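N-acetyltransferase (Trypanosoma brucei, PDB 3I3G) probably transfers an acetyl group from acetyl-CoA to D-glucosamine 6-phosphate, a step on the route to UDP-N-acetylglucosamine. Local coordinates at residues P46-G49 against V50-A53; E22-V25 against L26-S29. All blocks are in the same frame, centred on the assembly; numbering follows the deposited sequence.

Contact 1: P46-G49 against V50-A53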
loop_
_atom_site.group_PDB
_atom_site.type_symbol
_atom_site.label_atom_id
_atom_site.label_comp_id
_atom_site.label_asym_id
_atom_site.label_seq_id
_atom_site.Cartn_x
_atom_site.Cartn_y
_atom_site.Cartn_z
ATOM N N PRO A 46 1.120 -16.920 17.340
ATOM C CA PRO A 46 -0.035 -17.775 17.082
ATOM C C PRO A 46 -1.358 -17.014 17.061
ATOM O O PRO A 46 -1.550 -16.068 17.828
ATOM C CB PRO A 46 -0.016 -18.755 18.261
ATOM C CG PRO A 46 1.400 -18.776 18.714
ATOM C CD PRO A 46 1.899 -17.379 18.503
ATOM N N LEU A 47 -2.256 -17.437 16.180
ATOM C CA LEU A 47 -3.612 -16.910 16.128
ATOM C C LEU A 47 -4.588 -18.068 15.971
ATOM O O LEU A 47 -4.273 -19.070 15.332
ATOM C CB LEU A 47 -3.768 -15.929 14.964
ATOM C CG LEU A 47 -3.028 -14.594 15.073
ATOM C CD1 LEU A 47 -3.072 -13.848 13.747
ATOM C CD2 LEU A 47 -3.610 -13.742 16.193
ATOM N N SER A 48 -5.771 -17.933 16.557
ATOM C CA SER A 48 -6.787 -18.973 16.454
ATOM C C SER A 48 -7.379 -18.996 15.051
ATOM O O SER A 48 -7.253 -18.030 14.299
ATOM C CB SER A 48 -7.894 -18.742 17.481
ATOM O OG SER A 48 -8.611 -17.554 17.189
ATOM N N GLY A 49 -8.026 -20.102 14.698
ATOM C CA GLY A 49 -8.700 -20.208 13.411
ATOM C C GLY A 49 -9.719 -19.098 13.228
ATOM O O GLY A 49 -9.847 -18.531 12.143
ATOM N N VAL A 50 -10.444 -18.786 14.296
ATOM C CA VAL A 50 -11.438 -17.719 14.260
ATOM C C VAL A 50 -10.789 -16.368 13.977
ATOM O O VAL A 50 -11.277 -15.596 13.153
ATOM C CB VAL A 50 -12.229 -17.636 15.578
ATOM C CG1 VAL A 50 -12.978 -16.313 15.666
ATOM C CG2 VAL A 50 -13.191 -18.809 15.696
ATOM N N GLU A 51 -9.686 -16.089 14.664
ATOM C CA GLU A 51 -8.962 -14.836 14.470
ATOM C C GLU A 51 -8.420 -14.732 13.049
ATOM O O GLU A 51 -8.539 -13.690 12.403
ATOM C CB GLU A 51 -7.823 -14.709 15.484
ATOM C CG GLU A 51 -8.296 -14.524 16.918
ATOM C CD GLU A 51 -7.158 -14.538 17.921
ATOM O OE1 GLU A 51 -6.289 -15.433 17.834
ATOM O OE2 GLU A 51 -7.136 -13.655 18.806
ATOM N N LEU A 52 -7.824 -15.816 12.566
ATOM C CA LEU A 52 -7.287 -15.848 11.211
ATOM C C LEU A 52 -8.381 -15.574 10.183
ATOM O O LEU A 52 -8.199 -14.774 9.266
ATOM C CB LEU A 52 -6.619 -17.195 10.928
ATOM C CG LEU A 52 -5.268 -17.439 11.605
ATOM C CD1 LEU A 52 -4.878 -18.908 11.523
ATOM C CD2 LEU A 52 -4.189 -16.556 10.988
ATOM N N ALA A 53 -9.520 -16.242 10.345
ATOM C CA ALA A 53 -10.638 -16.081 9.422
ATOM C C ALA A 53 -11.093 -14.626 9.345
ATOM O O ALA A 53 -11.347 -14.104 8.259
ATOM C CB ALA A 53 -11.797 -16.979 9.830
#

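Contact 2: E22-V25 against L26-S29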
loop_
_atom_site.group_PDB
_atom_site.type_symbol
_atom_site.label_atom_id
_atom_site.label_comp_id
_atom_site.label_asym_id
_atom_site.label_seq_id
_atom_site.Cartn_x
_atom_site.Cartn_y
_atom_site.Cartn_z
ATOM N N GLU A 22 0.740 -26.093 -6.736
ATOM C CA GLU A 22 -0.301 -25.368 -7.448
ATOM C C GLU A 22 -0.330 -23.910 -7.011
ATOM O O GLU A 22 -0.269 -23.608 -5.819
ATOM C CB GLU A 22 -1.667 -26.016 -7.224
ATOM C CG GLU A 22 -2.070 -26.131 -5.767
ATOM C CD GLU A 22 -3.418 -26.802 -5.588
ATOM O OE1 GLU A 22 -3.874 -26.921 -4.429
ATOM O OE2 GLU A 22 -4.017 -27.211 -6.606
ATOM N N LEU A 23 -0.413 -23.014 -7.986
ATOM C CA LEU A 23 -0.519 -21.588 -7.713
ATOM C C LEU A 23 -1.986 -21.183 -7.735
ATOM O O LEU A 23 -2.658 -21.324 -8.755
ATOM C CB LEU A 23 0.266 -20.789 -8.753
ATOM C CG LEU A 23 0.260 -19.266 -8.614
ATOM C CD1 LEU A 23 0.729 -18.849 -7.233
ATOM C CD2 LEU A 23 1.128 -18.634 -9.688
ATOM N N ARG A 24 -2.483 -20.689 -6.606
ATOM C CA ARG A 24 -3.893 -20.346 -6.491
ATOM C C ARG A 24 -4.145 -19.274 -5.435
ATOM O O ARG A 24 -3.230 -18.861 -4.722
ATOM C CB ARG A 24 -4.717 -21.595 -6.170
ATOM C CG ARG A 24 -4.253 -22.341 -4.925
ATOM C CD ARG A 24 -5.202 -23.476 -4.572
ATOM N NE ARG A 24 -4.759 -24.216 -3.395
ATOM C CZ ARG A 24 -4.928 -23.797 -2.144
ATOM N NH1 ARG A 24 -5.525 -22.638 -1.905
ATOM N NH2 ARG A 24 -4.495 -24.536 -1.131
ATOM N N VAL A 25 -5.392 -18.829 -5.340
ATOM C CA VAL A 25 -5.771 -17.827 -4.352
ATOM C C VAL A 25 -5.847 -18.443 -2.959
ATOM O O VAL A 25 -6.227 -19.604 -2.803
ATOM C CB VAL A 25 -7.128 -17.183 -4.690
ATOM C CG1 VAL A 25 -7.084 -16.552 -6.072
ATOM C CG2 VAL A 25 -8.241 -18.216 -4.601
ATOM N N LEU A 26 -5.482 -17.657 -1.953
ATOM C CA LEU A 26 -5.532 -18.102 -0.568
ATOM C C LEU A 26 -6.969 -18.422 -0.161
ATOM O O LEU A 26 -7.886 -17.660 -0.462
ATOM C CB LEU A 26 -4.968 -17.015 0.346
ATOM C CG LEU A 26 -5.006 -17.280 1.851
ATOM C CD1 LEU A 26 -4.003 -18.356 2.220
ATOM C CD2 LEU A 26 -4.725 -16.002 2.619
ATOM N N GLU A 27 -7.165 -19.550 0.517
ATOM C CA GLU A 27 -8.489 -19.894 1.031
ATOM C C GLU A 27 -8.480 -20.225 2.523
ATOM O O GLU A 27 -7.424 -20.449 3.117
ATOM C CB GLU A 27 -9.141 -21.013 0.210
ATOM C CG GLU A 27 -8.197 -22.100 -0.266
ATOM C CD GLU A 27 -8.754 -22.863 -1.456
ATOM O OE1 GLU A 27 -8.370 -24.033 -1.658
ATOM O OE2 GLU A 27 -9.583 -22.289 -2.192
ATOM N N GLU A 28 -9.666 -20.244 3.122
ATOM C CA GLU A 28 -9.799 -20.374 4.570
ATOM C C GLU A 28 -9.052 -21.580 5.135
ATOM O O GLU A 28 -8.477 -21.507 6.220
ATOM C CB GLU A 28 -11.278 -20.420 4.970
ATOM C CG GLU A 28 -11.525 -20.202 6.453
ATOM C CD GLU A 28 -12.996 -20.055 6.787
ATOM O OE1 GLU A 28 -13.824 -20.029 5.851
ATOM O OE2 GLU A 28 -13.324 -19.960 7.986
ATOM N N SER A 29 -9.055 -22.688 4.399
ATOM C CA SER A 29 -8.390 -23.905 4.862
ATOM C C SER A 29 -6.867 -23.766 4.892
ATOM O O SER A 29 -6.174 -24.601 5.474
ATOM C CB SER A 29 -8.791 -25.102 3.994
ATOM O OG SER A 29 -10.197 -25.291 4.002
#

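Contact 1: P46-G49 against V50-A53
Ser48 and Leu52 join the end of a loop to the first turn of helix 49-61: Leu52 N donates to Ser48 O over 2.9 Å, and Ala53 N likewise bonds Gly49 O at 2.9 Å, so the i to i+4 ladder starts directly at the cap.

Ser48 is the N-cap. Its OG lies between its own backbone N and carbonyl carbon (chi1 66°), which turns the hydroxyl back over the turn, where it accepts from Glu51 N at 3.1 Å with an N-H...O angle of 160°. Glu51 returns the bond: Ser48 N donates to Glu51 OE1 at 2.9 Å, almost straight at 172°, and the oxygen accepts through its anti lone pair, the one facing away from OE2. These reciprocal bonds between the N-cap residue and the third residue after it define a capping box. A weak bond from Ser48 OG to the same Glu51 OE1, 3.2 Å, closes the ring, so one carboxylate oxygen takes two donors from a single residue. The carboxylate also sits at the N-terminal end of the helix, where the helix dipole would be expected to favour its negative charge.

An apolar contact lies beside the polar one. Leu47 points CB toward the helix and meets Leu52 CG at 4.0 Å from that CB. Leucines before and after the cap thus pack together beside the first turn of the helix. Separately, Leu47 CD2 comes to 3.6 Å from Glu51 OE1, with the side chains of Leu47 and Glu51 crossing at about a right angle.

Both leucines also touch Leu35 of helix 31-38, Leu52 touches Leu31 as well, and both pack on Phe89 of the second subunit. The capped end of helix 49-61 is therefore held against helix 31-38 at the subunit contact.

Contact 2: E22-V25 against L26-S29
Arg24 and Glu27 carry the charged part of this contact; with Glu22 they form a salt-bridge network where strand 21-25 runs into the loop. Arg24 NH1 lies 3.2 Å from Glu27 OE1, but that oxygen stands over one face of the guanidinium, 3.2 Å above its plane and offset toward the rim, and no N-H points at it; the salt bridge rests on charge alone. The carboxylate and guanidinium planes are 33° apart, and the side chains cross at about a right angle. At the other end of the network Arg24 NE pairs with Glu22, although the position of that carboxylate oxygen is less certain. NH1 has a stronger partner in Asp30 OD2, which also accepts from Glu27 N and so ties Arg24 and Glu27 to one carboxylate oxygen.

A weak hydrogen bond runs from Arg24 NH1 to Val25 O, 3.2 Å at 130°. In Arg24, CG stands between the backbone N and the carbonyl carbon (chi1 55°), and the extended chain beyond it brings NH1 beside Val25 O and Glu27.

Backbone bonds pair Glu22, Arg24 and Leu26 with Cys70, Val68 and Thr66 of antiparallel strand 65-71, while Leu26 turns onto Leu31 and His34 of helix 31-38.

From the N terminus the chain meets contact 2 first, where strand 21-25, outermost of the mixed sheet within this chain, runs into the loop before helix 31-38. That helix follows at once, and after a second loop contact 1 opens helix 49-61. The two are in series, neither nested nor crossing, and each is local; contact 1 closes the first turn of helix 49-61, while contact 2 bridges the passage from strand to loop. Their centres are about 17 Å apart, yet they touch where Ala53 CB lies 3.8 Å from Glu28 OE2. Helix 31-38 links them, since Leu31 meets both Leu26 and Leu52. Phe89 of the second subunit packs on Leu26 as well as on Leu47 and Leu52, so both contacts border the subunit interface.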